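Local coordinates for conserved protein with 2 CBS domains (Pyrobaculum aerophilum, PDB 2RIH), which binds AMP through a pair of CBS domains and so probably senses the adenine nucleotide state of the cell, at residues I5-L10 with G115-R120; L38-A43 with H103-N108; A52-R57 with G71-I76; I81-T86 with H90-K95. One frame throughout, in Å; residues are numbered along the deposited sequence.

Interaction 1 of 4, residues I5-L10 with G115-R120; sequences IRTSEL and GVLSIR. With SO4 (sulfate ion), chain D.
Leu117 reaches from strand 113-118 with both methyls against the short 3-10 turn of residues 7-10. CD1 of Leu117 lies 3.7 Å from CB of Leu10 and 4.0 Å from the carbonyl O of Thr7. The other branch, CD2 of Leu117, meets CG2 of Thr7 at 4.1 Å, the two side chains crossing at about a right angle. The side-chain packing is apolar and largely buried. Ala92 of helix 89-99 and Leu122 also touch Leu117.

Some hydrogen bonds fold each segment on itself. Leu10 N bonds back to Thr7 O and closes the turn. Arg6 N meets Glu9 OE2 at 2.9 Å, from above the carboxylate plane. Ser118 is the N-cap of the following helix, and its OG accepts from Arg120 N at 3.0 Å. Thr7 turns its methyl to Leu117, while its OG1 bonds outside both segments to Leu84 O.

A second set of bonds holds a sulfate ion. Ser118 OG donates to its O1 at 2.7 Å. With OG anti to the backbone N (chi1 170°), it reaches both Arg120 N and the ion. Arg120 NH1 gives a weak bond to O3. His103 and Gly37 of the same chain and Arg57 of the second subunit also bond it. Ser118 and Arg120 bind AMP in a structure of this protein. The strand leading into a serine-capped helix is part of the nucleotide pocket of a CBS domain.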
loop_
_atom_site.group_PDB
_atom_site.type_symbol
_atom_site.label_atom_id
_atom_site.label_comp_id
_atom_site.label_asym_id
_atom_site.label_seq_id
_atom_site.Cartn_x
_atom_site.Cartn_y
_atom_site.Cartn_z
ATOM N N ILE A 5 -9.119 -4.672 21.489
ATOM C CA ILE A 5 -8.325 -5.495 20.524
ATOM C C ILE A 5 -6.879 -4.991 20.489
ATOM O O ILE A 5 -6.638 -3.795 20.318
ATOM C CB ILE A 5 -8.930 -5.466 19.104
ATOM C CG1 ILE A 5 -10.369 -5.996 19.127
ATOM C CG2 ILE A 5 -8.071 -6.281 18.138
ATOM C CD1 ILE A 5 -11.098 -5.912 17.794
ATOM N N ARG A 6 -5.938 -5.914 20.679
ATOM C CA ARG A 6 -4.497 -5.629 20.669
ATOM C C ARG A 6 -3.896 -5.908 19.300
ATOM O O ARG A 6 -4.403 -6.749 18.556
ATOM C CB ARG A 6 -3.773 -6.515 21.688
ATOM C CG ARG A 6 -3.511 -5.871 23.010
ATOM C CD ARG A 6 -4.743 -5.717 23.844
ATOM N NE ARG A 6 -4.468 -4.864 24.994
ATOM C CZ ARG A 6 -5.383 -4.452 25.866
ATOM N NH1 ARG A 6 -6.654 -4.827 25.746
ATOM N NH2 ARG A 6 -5.018 -3.666 26.870
ATOM N N THR A 7 -2.790 -5.233 18.991
ATOM C CA THR A 7 -2.117 -5.380 17.694
ATOM C C THR A 7 -1.701 -6.830 17.409
ATOM O O THR A 7 -1.833 -7.304 16.285
ATOM C CB THR A 7 -0.874 -4.442 17.570
ATOM O OG1 THR A 7 0.073 -4.742 18.600
ATOM C CG2 THR A 7 -1.279 -2.985 17.675
ATOM N N SER A 8 -1.235 -7.526 18.444
ATOM C CA SER A 8 -0.838 -8.932 18.351
ATOM C C SER A 8 -1.949 -9.852 17.828
ATOM O O SER A 8 -1.674 -10.848 17.168
ATOM C CB SER A 8 -0.383 -9.434 19.724
ATOM O OG SER A 8 -1.445 -9.369 20.666
ATOM N N GLU A 9 -3.200 -9.504 18.122
ATOM C CA GLU A 9 -4.355 -10.293 17.708
ATOM C C GLU A 9 -4.600 -10.282 16.196
ATOM O O GLU A 9 -5.333 -11.129 15.679
ATOM C CB GLU A 9 -5.616 -9.793 18.419
ATOM C CG GLU A 9 -5.558 -9.884 19.930
ATOM C CD GLU A 9 -6.810 -9.370 20.598
ATOM O OE1 GLU A 9 -7.918 -9.777 20.182
ATOM O OE2 GLU A 9 -6.687 -8.567 21.548
ATOM N N LEU A 10 -4.013 -9.312 15.500
ATOM C CA LEU A 10 -4.216 -9.149 14.059
ATOM C C LEU A 10 -2.992 -9.520 13.224
ATOM O O LEU A 10 -2.979 -9.293 12.021
ATOM C CB LEU A 10 -4.610 -7.704 13.747
ATOM C CG LEU A 10 -5.764 -7.124 14.567
ATOM C CD1 LEU A 10 -6.051 -5.699 14.120
ATOM C CD2 LEU A 10 -7.034 -7.999 14.482
ATOM N N GLY A 115 6.069 -8.574 14.643
ATOM C CA GLY A 115 5.419 -8.613 13.359
ATOM C C GLY A 115 5.339 -7.247 12.738
ATOM O O GLY A 115 5.956 -6.276 13.225
ATOM N N VAL A 116 4.587 -7.200 11.645
ATOM C CA VAL A 116 4.281 -5.979 10.935
ATOM C C VAL A 116 2.768 -5.948 10.722
ATOM O O VAL A 116 2.170 -6.907 10.221
ATOM C CB VAL A 116 5.017 -5.918 9.576
ATOM C CG1 VAL A 116 4.522 -4.711 8.736
ATOM C CG2 VAL A 116 6.526 -5.865 9.791
ATOM N N LEU A 117 2.163 -4.844 11.125
ATOM C CA LEU A 117 0.738 -4.630 10.987
ATOM C C LEU A 117 0.505 -3.697 9.798
ATOM O O LEU A 117 1.183 -2.681 9.652
ATOM C CB LEU A 117 0.199 -4.009 12.277
ATOM C CG LEU A 117 -1.311 -3.929 12.487
ATOM C CD1 LEU A 117 -1.891 -5.317 12.770
ATOM C CD2 LEU A 117 -1.632 -2.964 13.633
ATOM N N SER A 118 -0.449 -4.065 8.952
ATOM C CA SER A 118 -0.808 -3.290 7.793
ATOM C C SER A 118 -2.134 -2.564 8.005
ATOM O O SER A 118 -2.936 -2.941 8.852
ATOM C CB SER A 118 -0.949 -4.219 6.588
ATOM O OG SER A 118 -1.506 -3.529 5.505
ATOM N N ILE A 119 -2.355 -1.532 7.197
ATOM C CA ILE A 119 -3.636 -0.853 7.130
ATOM C C ILE A 119 -4.763 -1.829 6.687
ATOM O O ILE A 119 -5.920 -1.688 7.089
ATOM C CB ILE A 119 -3.532 0.381 6.200
ATOM C CG1 ILE A 119 -4.714 1.322 6.413
ATOM C CG2 ILE A 119 -3.412 -0.037 4.722
ATOM C CD1 ILE A 119 -4.456 2.710 5.863
ATOM N N ARG A 120 -4.409 -2.837 5.894
ATOM C CA ARG A 120 -5.341 -3.930 5.539
ATOM C C ARG A 120 -5.888 -4.662 6.749
ATOM O O ARG A 120 -7.054 -5.077 6.756
ATOM C CB ARG A 120 -4.630 -4.996 4.723
ATOM C CG ARG A 120 -4.631 -4.828 3.254
ATOM C CD ARG A 120 -3.643 -5.835 2.672
ATOM N NE ARG A 120 -4.103 -6.324 1.397
ATOM C CZ ARG A 120 -3.516 -6.148 0.225
ATOM N NH1 ARG A 120 -2.364 -5.502 0.085
ATOM N NH2 ARG A 120 -4.114 -6.663 -0.823
HETATM S S SO4 D . 0.170 -5.402 2.878
HETATM O O1 SO4 D . -0.631 -4.197 2.995
HETATM O O2 SO4 D . -0.300 -6.389 3.840
HETATM O O3 SO4 D . 0.023 -5.966 1.553
HETATM O O4 SO4 D . 1.564 -5.097 3.124
#

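Interaction 2 of 4, residues L38-A43 with H103-N108; sequences LAVLTA and HVVVVN. With SO4 (sulfate ion), chain C; SO4 (sulfate ion), chain D.
Side chains of Leu38 and Val40 pack on His103 and Val105, joining two strands that belong to different sheets. The contact is buried and sits between the two CBS domains of the pair, a Bateman module. Each strand is the middle one of its three-stranded sheet. The strand axes come within 8.7 Å and run at 42° to each other. Side chains alone bridge this gap.

The apolar part is built from three methyls. Leu38 CD2 touches Val105 CG2 at 4.1 Å, the two side chains meeting at about a right angle. Val40 CG2 closes on the same Val105 methyl at 3.9 Å. Both valines hold CG2 anti to the carbonyl carbon, which turns these two methyls to each other. Val53 of the neighbouring strand adds to this packing against Val105.

Nearer the pocket, Leu38 lies over the ring of His103. CB of Leu38 is 3.8 Å from the centroid of the His103 ring, a CH-pi contact over one face, shifted toward the rim. The leucine and histidine side chains run alongside in opposite senses. Both Leu38 and His103 contact AMP in a structure of this protein, and His103 serves two AMP sites.

Here two sulfates lie at the ring edge, and both ring nitrogens donate, which would suit a protonated imidazole. ND1 of His103 gives a nearly straight bond (170°) to O2 of one sulfate at 2.8 Å. NE2 of His103 bonds O4 of the other at 2.7 Å and 174°.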
loop_
_atom_site.group_PDB
_atom_site.type_symbol
_atom_site.label_atom_id
_atom_site.label_comp_id
_atom_site.label_asym_id
_atom_site.label_seq_id
_atom_site.Cartn_x
_atom_site.Cartn_y
_atom_site.Cartn_z
ATOM N N LEU A 38 5.939 -4.402 3.451
ATOM C CA LEU A 38 6.995 -3.834 4.290
ATOM C C LEU A 38 7.953 -4.883 4.844
ATOM O O LEU A 38 7.526 -5.889 5.428
ATOM C CB LEU A 38 6.415 -3.001 5.439
ATOM C CG LEU A 38 7.462 -2.186 6.208
ATOM C CD1 LEU A 38 7.189 -0.693 6.118
ATOM C CD2 LEU A 38 7.586 -2.647 7.658
ATOM N N ALA A 39 9.247 -4.624 4.628
ATOM C CA ALA A 39 10.335 -5.422 5.156
ATOM C C ALA A 39 11.037 -4.683 6.306
ATOM O O ALA A 39 11.216 -3.464 6.268
ATOM C CB ALA A 39 11.351 -5.748 4.038
ATOM N N VAL A 40 11.437 -5.431 7.326
ATOM C CA VAL A 40 12.221 -4.883 8.423
ATOM C C VAL A 40 13.694 -5.257 8.240
ATOM O O VAL A 40 14.023 -6.419 8.030
ATOM C CB VAL A 40 11.712 -5.397 9.794
ATOM C CG1 VAL A 40 12.612 -4.912 10.938
ATOM C CG2 VAL A 40 10.276 -4.961 10.026
ATOM N N LEU A 41 14.574 -4.263 8.292
ATOM C CA LEU A 41 16.017 -4.521 8.269
ATOM C C LEU A 41 16.462 -4.628 9.718
ATOM O O LEU A 41 16.102 -3.788 10.540
ATOM C CB LEU A 41 16.786 -3.433 7.517
ATOM C CG LEU A 41 16.505 -3.251 6.013
ATOM C CD1 LEU A 41 17.567 -2.341 5.386
ATOM C CD2 LEU A 41 16.427 -4.572 5.238
ATOM N N THR A 42 17.193 -5.695 10.040
ATOM C CA THR A 42 17.587 -5.970 11.418
ATOM C C THR A 42 19.090 -5.799 11.614
ATOM O O THR A 42 19.874 -5.873 10.660
ATOM C CB THR A 42 17.153 -7.393 11.868
ATOM O OG1 THR A 42 17.724 -8.372 10.994
ATOM C CG2 THR A 42 15.627 -7.523 11.837
ATOM N N ALA A 43 19.470 -5.556 12.864
ATOM C CA ALA A 43 20.859 -5.343 13.232
ATOM C C ALA A 43 21.688 -6.579 12.885
ATOM O O ALA A 43 21.266 -7.713 13.132
ATOM C CB ALA A 43 20.971 -5.024 14.721
ATOM N N HIS A 103 1.890 0.987 7.310
ATOM C CA HIS A 103 2.381 -0.133 8.107
ATOM C C HIS A 103 2.953 0.398 9.406
ATOM O O HIS A 103 3.306 1.570 9.491
ATOM C CB HIS A 103 3.503 -0.883 7.373
ATOM C CG HIS A 103 3.061 -1.547 6.107
ATOM N ND1 HIS A 103 3.036 -0.890 4.896
ATOM C CD2 HIS A 103 2.630 -2.807 5.863
ATOM C CE1 HIS A 103 2.607 -1.720 3.961
ATOM N NE2 HIS A 103 2.347 -2.885 4.521
ATOM N N VAL A 104 3.019 -0.473 10.412
ATOM C CA VAL A 104 3.800 -0.232 11.618
ATOM C C VAL A 104 4.493 -1.529 12.000
ATOM O O VAL A 104 3.968 -2.633 11.777
ATOM C CB VAL A 104 2.976 0.289 12.840
ATOM C CG1 VAL A 104 2.506 1.706 12.606
ATOM C CG2 VAL A 104 1.812 -0.643 13.168
ATOM N N VAL A 105 5.685 -1.382 12.564
ATOM C CA VAL A 105 6.448 -2.509 13.074
ATOM C C VAL A 105 5.947 -2.810 14.484
ATOM O O VAL A 105 5.894 -1.917 15.327
ATOM C CB VAL A 105 7.957 -2.185 13.067
ATOM C CG1 VAL A 105 8.766 -3.321 13.686
ATOM C CG2 VAL A 105 8.420 -1.916 11.646
ATOM N N VAL A 106 5.531 -4.052 14.725
ATOM C CA VAL A 106 5.086 -4.468 16.050
ATOM C C VAL A 106 6.258 -5.088 16.796
ATOM O O VAL A 106 6.897 -6.013 16.301
ATOM C CB VAL A 106 3.919 -5.488 15.987
ATOM C CG1 VAL A 106 3.421 -5.817 17.382
ATOM C CG2 VAL A 106 2.768 -4.947 15.135
ATOM N N VAL A 107 6.535 -4.570 17.987
ATOM C CA VAL A 107 7.616 -5.075 18.826
ATOM C C VAL A 107 7.075 -5.415 20.213
ATOM O O VAL A 107 5.966 -5.008 20.572
ATOM C CB VAL A 107 8.785 -4.063 18.931
ATOM C CG1 VAL A 107 9.418 -3.826 17.551
ATOM C CG2 VAL A 107 8.324 -2.739 19.559
ATOM N N ASN A 108 7.834 -6.206 20.966
ATOM C CA ASN A 108 7.476 -6.517 22.344
ATOM C C ASN A 108 8.163 -5.549 23.303
ATOM O O ASN A 108 8.938 -4.692 22.872
ATOM C CB ASN A 108 7.790 -7.985 22.686
ATOM C CG ASN A 108 9.272 -8.328 22.609
ATOM O OD1 ASN A 108 10.147 -7.465 22.743
ATOM N ND2 ASN A 108 9.557 -9.612 22.421
HETATM S S SO4 C . 4.099 2.323 3.376
HETATM O O1 SO4 C . 3.153 3.420 3.215
HETATM O O2 SO4 C . 3.958 1.781 4.729
HETATM O O3 SO4 C . 3.824 1.245 2.431
HETATM O O4 SO4 C . 5.431 2.846 3.168
HETATM S S SO4 D . 0.170 -5.402 2.878
HETATM O O1 SO4 D . -0.631 -4.197 2.995
HETATM O O2 SO4 D . -0.300 -6.389 3.840
HETATM O O3 SO4 D . 0.023 -5.966 1.553
HETATM O O4 SO4 D . 1.564 -5.097 3.124
#

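Interaction 3 of 4, residues A52-R57 with G71-I76; sequences AVVSER and GPAMPI. With SO4 (sulfate ion), chain C; SO4 (sulfate ion), chain F.
Val54 is the central bump of this contact, and Ala73 and Ile76 of the loop form a shallow hollow for it. One branch, CG1 of Val54, meets CD1 of Ile76 at 3.9 Å. The other, CG2 of Val54, faces CB of Ala73 at 4.3 Å. The bond from Ile76 N to Ala73 O fixes the turn that brings these two together. Val27 of helix 24-34 closes in on Val54 and Ala73.

A second fit lies two residues back along the strand. Met74 leaves its backbone pointing away from the strand, but its chain bends at chi2 (58°) and again at chi3 (80°). That curl returns the thioether to Ala52. CB of Ala52 lies 3.7 Å from SD of Met74 and 3.9 Å from its CE.

The strand runs into a helix at Ser55, whose OG donates to a sulfate O4 at 2.8 Å. NH2 of Arg57 reaches O4 of another sulfate at 2.8 Å, and NE of Arg57 forms a salt bridge with Glu56 of the second subunit. His103 and Ser118 of the second subunit also bind that second ion. This strand-to-helix corner of the CBS domain gives Ser55 to one AMP site and Arg57 to another.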
loop_
_atom_site.group_PDB
_atom_site.type_symbol
_atom_site.label_atom_id
_atom_site.label_comp_id
_atom_site.label_asym_id
_atom_site.label_seq_id
_atom_site.Cartn_x
_atom_site.Cartn_y
_atom_site.Cartn_z
ATOM N N ALA A 52 15.668 -0.540 10.628
ATOM C CA ALA A 52 15.130 0.204 9.506
ATOM C C ALA A 52 14.010 -0.570 8.859
ATOM O O ALA A 52 13.847 -1.767 9.110
ATOM C CB ALA A 52 16.236 0.489 8.483
ATOM N N VAL A 53 13.242 0.124 8.026
ATOM C CA VAL A 53 12.201 -0.494 7.224
ATOM C C VAL A 53 12.314 -0.049 5.768
ATOM O O VAL A 53 12.732 1.080 5.476
ATOM C CB VAL A 53 10.778 -0.192 7.776
ATOM C CG1 VAL A 53 10.644 -0.746 9.190
ATOM C CG2 VAL A 53 10.447 1.320 7.739
ATOM N N VAL A 54 11.957 -0.966 4.873
ATOM C CA VAL A 54 11.873 -0.708 3.447
ATOM C C VAL A 54 10.528 -1.225 2.959
ATOM O O VAL A 54 10.223 -2.409 3.105
ATOM C CB VAL A 54 12.997 -1.431 2.663
ATOM C CG1 VAL A 54 12.895 -1.123 1.169
ATOM C CG2 VAL A 54 14.359 -1.029 3.197
ATOM N N SER A 55 9.709 -0.336 2.408
ATOM C CA SER A 55 8.438 -0.751 1.837
ATOM C C SER A 55 8.499 -0.725 0.318
ATOM O O SER A 55 9.436 -0.184 -0.277
ATOM C CB SER A 55 7.305 0.140 2.328
ATOM O OG SER A 55 7.486 1.458 1.871
ATOM N N GLU A 56 7.495 -1.338 -0.292
ATOM C CA GLU A 56 7.297 -1.299 -1.734
ATOM C C GLU A 56 7.255 0.138 -2.257
ATOM O O GLU A 56 7.609 0.398 -3.411
ATOM C CB GLU A 56 6.010 -2.044 -2.102
ATOM C CG GLU A 56 4.752 -1.481 -1.490
ATOM C CD GLU A 56 3.564 -2.407 -1.645
ATOM O OE1 GLU A 56 2.719 -2.426 -0.739
ATOM O OE2 GLU A 56 3.477 -3.118 -2.657
ATOM N N ARG A 57 6.820 1.065 -1.408
ATOM C CA ARG A 57 6.843 2.476 -1.749
ATOM C C ARG A 57 8.256 3.036 -1.898
ATOM O O ARG A 57 8.507 3.877 -2.766
ATOM C CB ARG A 57 6.073 3.291 -0.719
ATOM C CG ARG A 57 6.016 4.749 -1.114
ATOM C CD ARG A 57 4.709 5.392 -0.750
ATOM N NE ARG A 57 3.590 4.739 -1.422
ATOM C CZ ARG A 57 2.339 5.179 -1.363
ATOM N NH1 ARG A 57 2.048 6.288 -0.694
ATOM N NH2 ARG A 57 1.385 4.508 -1.981
ATOM N N GLY A 71 22.144 -2.510 -5.510
ATOM C CA GLY A 71 22.902 -1.818 -4.476
ATOM C C GLY A 71 22.218 -1.982 -3.119
ATOM O O GLY A 71 21.147 -2.586 -3.022
ATOM N N PRO A 72 22.842 -1.456 -2.055
ATOM C CA PRO A 72 22.282 -1.576 -0.715
ATOM C C PRO A 72 20.885 -0.964 -0.547
ATOM O O PRO A 72 20.577 0.081 -1.146
ATOM C CB PRO A 72 23.309 -0.843 0.162
ATOM C CG PRO A 72 24.079 0.012 -0.761
ATOM C CD PRO A 72 24.124 -0.730 -2.052
ATOM N N ALA A 73 20.060 -1.623 0.271
ATOM C CA ALA A 73 18.718 -1.139 0.606
ATOM C C ALA A 73 18.730 -0.105 1.718
ATOM O O ALA A 73 17.842 0.735 1.774
ATOM C CB ALA A 73 17.798 -2.300 0.990
ATOM N N MET A 74 19.721 -0.156 2.609
ATOM C CA MET A 74 19.746 0.769 3.753
ATOM C C MET A 74 19.610 2.251 3.371
ATOM O O MET A 74 18.851 2.975 4.023
ATOM C CB MET A 74 20.977 0.544 4.651
ATOM C CG MET A 74 20.970 1.391 5.941
ATOM S SD MET A 74 19.519 1.132 7.002
ATOM C CE MET A 74 20.015 -0.381 7.822
ATOM N N PRO A 75 20.348 2.723 2.345
ATOM C CA PRO A 75 20.156 4.116 1.915
ATOM C C PRO A 75 18.717 4.507 1.515
ATOM O O PRO A 75 18.385 5.677 1.572
ATOM C CB PRO A 75 21.106 4.249 0.718
ATOM C CG PRO A 75 22.158 3.232 0.960
ATOM C CD PRO A 75 21.429 2.070 1.581
ATOM N N ILE A 76 17.873 3.557 1.119
ATOM C CA ILE A 76 16.482 3.895 0.783
ATOM C C ILE A 76 15.527 3.616 1.954
ATOM O O ILE A 76 14.327 3.866 1.855
ATOM C CB ILE A 76 15.994 3.200 -0.512
ATOM C CG1 ILE A 76 15.772 1.695 -0.323
ATOM C CG2 ILE A 76 16.977 3.459 -1.640
ATOM C CD1 ILE A 76 14.919 1.074 -1.402
HETATM S S SO4 C . 4.099 2.323 3.376
HETATM O O1 SO4 C . 3.153 3.420 3.215
HETATM O O2 SO4 C . 3.958 1.781 4.729
HETATM O O3 SO4 C . 3.824 1.245 2.431
HETATM O O4 SO4 C . 5.431 2.846 3.168
HETATM S S SO4 F . -2.378 5.135 -1.148
HETATM O O1 SO4 F . -2.691 5.017 -2.567
HETATM O O2 SO4 F . -3.299 6.063 -0.516
HETATM O O3 SO4 F . -2.514 3.846 -0.506
HETATM O O4 SO4 F . -1.025 5.627 -1.001
#

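Interaction 4 of 4, residues I81-T86 with H90-K95; sequences ITVLDT and HVAAEK
Lys95 lies across the start of strand 82-84 and reaches Ile81, Thr82 and Val83. Its CB points from helix 89-99 toward the strand. CG sits anti to the carbonyl carbon, beside the backbone N. The chain then bends at chi2 (-133°), which carries CD onto the strand. CD of Lys95 is the atom that touches most: it lies 3.5 Å from CG2 of Ile81 and 3.7 Å from the carbonyl O of Thr82. CD of Lys95 also passes CG1 of Val83 at a looser 4.4 Å. Further out, CE of Lys95 stays 3.7 Å from Thr82 O. The tip, NZ of Lys95, is 3.8 Å from Thr82 O, too far for a hydrogen bond. Lys95 and Ile81 cross at a slant.

Strand and helix belong to a beta-alpha-beta unit, in which helix 89-99 links strand 82-84 to its parallel neighbour 103-107. The helix runs back over the strand, nearly antiparallel to it at 172°, with axes 8.8 Å apart. This unit is part of the second CBS domain.

Val83 is the main strand residue under the helix. CG1 of Val83, anti to the carbonyl carbon, fits against the backbone of the helix, 3.9 Å from CA of Ala92. The same Val83 methyl meets CG1 of Val91 at 4.0 Å. Val104 of the next strand lies beside both Val83 and Ala92. Ile81, at the start of the segment, contacts AMP in a structure of this protein.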
loop_
_atom_site.group_PDB
_atom_site.type_symbol
_atom_site.label_atom_id
_atom_site.label_comp_id
_atom_site.label_asym_id
_atom_site.label_seq_id
_atom_site.Cartn_x
_atom_site.Cartn_y
_atom_site.Cartn_z
ATOM N N ILE A 81 8.841 2.920 12.591
ATOM C CA ILE A 81 7.750 3.442 13.398
ATOM C C ILE A 81 7.077 2.229 14.042
ATOM O O ILE A 81 6.493 1.384 13.355
ATOM C CB ILE A 81 6.716 4.254 12.573
ATOM C CG1 ILE A 81 7.395 5.405 11.801
ATOM C CG2 ILE A 81 5.589 4.782 13.494
ATOM C CD1 ILE A 81 8.301 6.331 12.642
ATOM N N THR A 82 7.170 2.144 15.361
ATOM C CA THR A 82 6.775 0.939 16.066
ATOM C C THR A 82 5.579 1.115 16.994
ATOM O O THR A 82 5.281 2.215 17.454
ATOM C CB THR A 82 7.933 0.397 16.933
ATOM O OG1 THR A 82 8.232 1.346 17.957
ATOM C CG2 THR A 82 9.194 0.130 16.094
ATOM N N VAL A 83 4.909 -0.005 17.252
ATOM C CA VAL A 83 3.931 -0.118 18.330
ATOM C C VAL A 83 4.247 -1.386 19.101
ATOM O O VAL A 83 4.977 -2.246 18.618
ATOM C CB VAL A 83 2.467 -0.174 17.819
ATOM C CG1 VAL A 83 2.088 1.142 17.168
ATOM C CG2 VAL A 83 2.261 -1.351 16.857
ATOM N N LEU A 84 3.707 -1.485 20.310
ATOM C CA LEU A 84 3.846 -2.688 21.121
ATOM C C LEU A 84 2.813 -3.726 20.701
ATOM O O LEU A 84 1.727 -3.373 20.247
ATOM C CB LEU A 84 3.678 -2.367 22.612
ATOM C CG LEU A 84 4.737 -1.484 23.262
ATOM C CD1 LEU A 84 4.236 -0.989 24.618
ATOM C CD2 LEU A 84 6.075 -2.232 23.405
ATOM N N ASP A 85 3.170 -5.005 20.843
ATOM C CA ASP A 85 2.242 -6.121 20.620
ATOM C C ASP A 85 1.013 -6.064 21.551
ATOM O O ASP A 85 -0.051 -6.608 21.232
ATOM C CB ASP A 85 2.966 -7.478 20.754
ATOM C CG ASP A 85 3.668 -7.666 22.104
ATOM O OD1 ASP A 85 3.866 -6.687 22.853
ATOM O OD2 ASP A 85 4.045 -8.815 22.407
ATOM N N THR A 86 1.177 -5.383 22.683
ATOM C CA THR A 86 0.133 -5.189 23.684
ATOM C C THR A 86 -0.664 -3.879 23.540
ATOM O O THR A 86 -1.617 -3.654 24.287
ATOM C CB THR A 86 0.762 -5.172 25.090
ATOM O OG1 THR A 86 1.828 -4.214 25.109
ATOM C CG2 THR A 86 1.306 -6.556 25.462
ATOM N N HIS A 90 -6.010 1.033 18.032
ATOM C CA HIS A 90 -6.187 2.459 17.734
ATOM C C HIS A 90 -4.863 3.223 17.793
ATOM O O HIS A 90 -4.697 4.233 17.100
ATOM C CB HIS A 90 -7.255 3.115 18.638
ATOM C CG HIS A 90 -6.798 3.410 20.036
ATOM N ND1 HIS A 90 -6.015 4.500 20.348
ATOM C CD2 HIS A 90 -7.052 2.783 21.210
ATOM C CE1 HIS A 90 -5.785 4.519 21.650
ATOM N NE2 HIS A 90 -6.407 3.490 22.198
ATOM N N VAL A 91 -3.927 2.732 18.610
ATOM C CA VAL A 91 -2.582 3.295 18.675
ATOM C C VAL A 91 -1.835 3.099 17.347
ATOM O O VAL A 91 -1.097 3.987 16.921
ATOM C CB VAL A 91 -1.755 2.691 19.836
ATOM C CG1 VAL A 91 -0.298 3.123 19.743
ATOM C CG2 VAL A 91 -2.345 3.101 21.176
ATOM N N ALA A 92 -2.030 1.946 16.700
ATOM C CA ALA A 92 -1.393 1.667 15.403
ATOM C C ALA A 92 -1.993 2.533 14.301
ATOM O O ALA A 92 -1.258 3.150 13.525
ATOM C CB ALA A 92 -1.518 0.198 15.041
ATOM N N ALA A 93 -3.325 2.570 14.245
ATOM C CA ALA A 93 -4.050 3.394 13.285
ATOM C C ALA A 93 -3.615 4.853 13.368
ATOM O O ALA A 93 -3.340 5.477 12.350
ATOM C CB ALA A 93 -5.556 3.289 13.517
ATOM N N GLU A 94 -3.553 5.385 14.587
ATOM C CA GLU A 94 -3.120 6.763 14.806
ATOM C C GLU A 94 -1.684 6.996 14.319
ATOM O O GLU A 94 -1.415 7.980 13.623
ATOM C CB GLU A 94 -3.269 7.143 16.284
ATOM C CG GLU A 94 -3.252 8.641 16.552
ATOM C CD GLU A 94 -4.329 9.403 15.784
ATOM O OE1 GLU A 94 -5.416 8.833 15.507
ATOM O OE2 GLU A 94 -4.083 10.583 15.454
ATOM N N LYS A 95 -0.769 6.090 14.655
ATOM C CA LYS A 95 0.610 6.195 14.158
ATOM C C LYS A 95 0.665 6.157 12.627
ATOM O O LYS A 95 1.430 6.900 12.017
ATOM C CB LYS A 95 1.532 5.115 14.753
ATOM C CG LYS A 95 2.008 5.423 16.173
ATOM C CD LYS A 95 3.509 5.215 16.333
ATOM C CE LYS A 95 4.008 5.658 17.711
ATOM N NZ LYS A 95 5.476 5.999 17.707
#

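In the fold
Interaction 2 joins the two CBS domains; interaction 3 lies in one and interaction 4 in the other. Interactions 3 and 4 have centres about 21 Å apart and do not touch. Interactions 1 and 4 are close, with centres about 8 Å apart: Leu117 CD2 packs on Ala92 CB at 3.5 Å. Sheet bonds tie the rest together. Leu117 N and Val104 O, 2.9 Å apart, link interaction 1 to interaction 2. Leu41 N and Ala52 O, 2.7 Å apart, link interaction 2 to interaction 3. Interactions 1 and 2 share one sulfate, and interactions 2 and 3 share another. His103 bonds both ions, placing it between the two AMP sites.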